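Extracellular ligand-binding receptor (Sphaerobacter thermophilus, PDB 4ZPJ) probably binds a small solute outside the cell and delivers it to an ABC transporter, as relatives in the leucine-binding protein family do. Local coordinates at residues A[197-202]-A[207-212]. Residues are numbered along the deposited sequence; the frame is centred on the assembly and turned at random.
Sequences LHAADY and EEMAAF. With ZN (zinc ion), chain G.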
loop_
_atom_site.group_PDB
_atom_site.type_symbol
_atom_site.label_atom_id
_atom_site.label_comp_id
_atom_site.label_asym_id
_atom_site.label_seq_id
_atom_site.Cartn_x
_atom_site.Cartn_y
_atom_site.Cartn_z
ATOM N N LEU A 197 -13.466 -13.372 9.606
ATOM C CA LEU A 197 -12.564 -12.248 9.409
ATOM C C LEU A 197 -11.923 -11.838 10.720
ATOM O O LEU A 197 -12.572 -11.823 11.756
ATOM C CB LEU A 197 -13.333 -11.048 8.869
ATOM C CG LEU A 197 -14.145 -11.174 7.596
ATOM C CD1 LEU A 197 -14.669 -9.800 7.180
ATOM C CD2 LEU A 197 -13.250 -11.756 6.520
ATOM N N HIS A 198 -10.666 -11.445 10.651
ATOM C CA HIS A 198 -9.976 -10.990 11.794
ATOM C C HIS A 198 -9.069 -9.841 11.475
ATOM O O HIS A 198 -8.402 -9.868 10.446
ATOM C CB HIS A 198 -9.154 -12.147 12.366
ATOM C CG HIS A 198 -8.117 -11.714 13.332
ATOM N ND1 HIS A 198 -8.435 -11.250 14.585
ATOM C CD2 HIS A 198 -6.769 -11.650 13.230
ATOM C CE1 HIS A 198 -7.327 -10.965 15.234
ATOM N NE2 HIS A 198 -6.304 -11.181 14.430
ATOM N N ALA A 199 -9.045 -8.825 12.333
ATOM C CA ALA A 199 -8.112 -7.713 12.172
ATOM C C ALA A 199 -7.695 -7.070 13.439
ATOM O O ALA A 199 -8.407 -7.129 14.441
ATOM C CB ALA A 199 -8.722 -6.635 11.301
ATOM N N ALA A 200 -6.564 -6.376 13.371
ATOM C CA ALA A 200 -6.184 -5.457 14.423
ATOM C C ALA A 200 -7.269 -4.397 14.489
ATOM O O ALA A 200 -7.841 -4.022 13.455
ATOM C CB ALA A 200 -4.851 -4.807 14.107
ATOM N N ASP A 201 -7.538 -3.912 15.683
ATOM C CA ASP A 201 -8.673 -3.026 15.927
ATOM C C ASP A 201 -8.276 -1.588 15.718
ATOM O O ASP A 201 -8.027 -0.840 16.692
ATOM C CB ASP A 201 -9.162 -3.178 17.374
ATOM C CG ASP A 201 -10.564 -2.575 17.606
ATOM O OD1 ASP A 201 -11.100 -1.884 16.686
ATOM O OD2 ASP A 201 -11.133 -2.833 18.707
ATOM N N TYR A 202 -8.217 -1.190 14.461
ATOM C CA TYR A 202 -8.115 0.223 14.123
ATOM C C TYR A 202 -8.768 0.455 12.748
ATOM O O TYR A 202 -9.285 -0.494 12.100
ATOM C CB TYR A 202 -6.657 0.727 14.228
ATOM C CG TYR A 202 -5.684 0.199 13.159
ATOM C CD1 TYR A 202 -5.510 -1.178 12.955
ATOM C CD2 TYR A 202 -4.913 1.072 12.390
ATOM C CE1 TYR A 202 -4.616 -1.667 12.017
ATOM C CE2 TYR A 202 -4.019 0.599 11.431
ATOM C CZ TYR A 202 -3.879 -0.779 11.248
ATOM O OH TYR A 202 -3.015 -1.305 10.342
ATOM N N GLU A 207 -11.614 -1.201 7.663
ATOM C CA GLU A 207 -11.788 -0.949 6.225
ATOM C C GLU A 207 -11.349 -2.134 5.410
ATOM O O GLU A 207 -11.973 -2.416 4.382
ATOM C CB GLU A 207 -11.051 0.310 5.787
ATOM C CG GLU A 207 -11.610 1.595 6.444
ATOM C CD GLU A 207 -10.958 2.890 5.972
ATOM O OE1 GLU A 207 -10.015 2.855 5.121
ATOM O OE2 GLU A 207 -11.416 3.959 6.446
ATOM N N GLU A 208 -10.276 -2.819 5.837
ATOM C CA GLU A 208 -9.833 -4.079 5.188
ATOM C C GLU A 208 -10.844 -5.228 5.340
ATOM O O GLU A 208 -11.075 -6.010 4.392
ATOM C CB GLU A 208 -8.539 -4.527 5.780
ATOM C CG GLU A 208 -7.346 -3.643 5.440
ATOM C CD GLU A 208 -6.523 -4.140 4.231
ATOM O OE1 GLU A 208 -6.766 -5.293 3.761
ATOM O OE2 GLU A 208 -5.594 -3.389 3.805
HETATM N N MSE A 209 -11.460 -5.334 6.523
HETATM C CA MSE A 209 -12.507 -6.349 6.736
HETATM C C MSE A 209 -13.675 -6.072 5.808
HETATM O O MSE A 209 -14.204 -6.984 5.142
HETATM C CB MSE A 209 -12.964 -6.450 8.201
HETATM C CG MSE A 209 -11.892 -7.205 8.963
HETATM SE SE MSE A 209 -12.448 -7.716 10.792
HETATM C CE MSE A 209 -13.132 -6.006 11.420
ATOM N N ALA A 210 -14.068 -4.808 5.730
ATOM C CA ALA A 210 -15.216 -4.409 4.925
ATOM C C ALA A 210 -14.987 -4.621 3.456
ATOM O O ALA A 210 -15.913 -4.963 2.738
ATOM C CB ALA A 210 -15.562 -2.950 5.196
ATOM N N ALA A 211 -13.750 -4.460 2.998
ATOM C CA ALA A 211 -13.459 -4.580 1.592
ATOM C C ALA A 211 -13.454 -6.058 1.242
ATOM O O ALA A 211 -13.956 -6.454 0.199
ATOM C CB ALA A 211 -12.139 -3.900 1.260
ATOM N N PHE A 212 -12.928 -6.877 2.151
ATOM C CA PHE A 212 -12.907 -8.304 1.940
ATOM C C PHE A 212 -14.313 -8.889 1.915
ATOM O O PHE A 212 -14.634 -9.670 1.047
ATOM C CB PHE A 212 -12.077 -9.020 2.990
ATOM C CG PHE A 212 -11.698 -10.417 2.588
ATOM C CD1 PHE A 212 -12.581 -11.481 2.773
ATOM C CD2 PHE A 212 -10.470 -10.667 1.966
ATOM C CE1 PHE A 212 -12.248 -12.761 2.392
ATOM C CE2 PHE A 212 -10.117 -11.958 1.612
ATOM C CZ PHE A 212 -11.011 -13.005 1.816
HETATM ZN ZN ZN G . -12.759 -0.959 16.216
HETATM O O HOH W 1 -11.798 1.058 16.052
HETATM O O HOH W 2 -13.826 -2.420 17.059
#
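Selenomethionine Met209 reaches from the helix 203-218 onto Leu197 and Ala199 of the strand 194-200, joining the first two elements of a beta-alpha-beta unit that strand 222-229 completes in the parallel sheet of a periplasmic binding protein. The helix runs back over its strand, the short axes 8.6 Å apart at 158°, close to antiparallel. In the tight part the side chains meet through apolar groups. Met209 has an unbranched, flexible chain whose extended middle torsion (chi2 -170°) carries SE to 3.9 Å from Ala199 CB, while the bend at chi3 turns only the terminal methyl. The small methyl of Ala199 lets this chain, with selenium in sulfur's place, come up to the strand backbone. Leu197 and Met209 lie alongside each other and point opposite ways. In Leu197, chi1 of -56° aims CG at the helix and the fork there divides the contact: CD1 lies 3.9 Å from Met209 CB and rests 3.5 Å from the carbonyl Met209 O, while CD2 approaches Phe212 CD1 at 3.8 Å, oblique to the ring. Phe212, about one helical turn further on, suits this buried place because its broad ring also stacks on Phe254 of the neighbouring strand 252-256. His198, between the two inward residues, points away from the helix, and its ND1 and NE2 are hydrogen-bonded to Val227 O and to His257 NE2. The contact thins out toward solvent. On the helix, exposed Ala210 faces outward; after the strand, partly exposed Asp201, centre of an inverse gamma turn, makes no contact with 207-212. Its carboxylate instead serves a zinc ion, shared with His206 of the same helix and two waters, and binds through one oxygen, with Asp201 OD1 2.0 Å from the zinc and OD2 3.5 Å away.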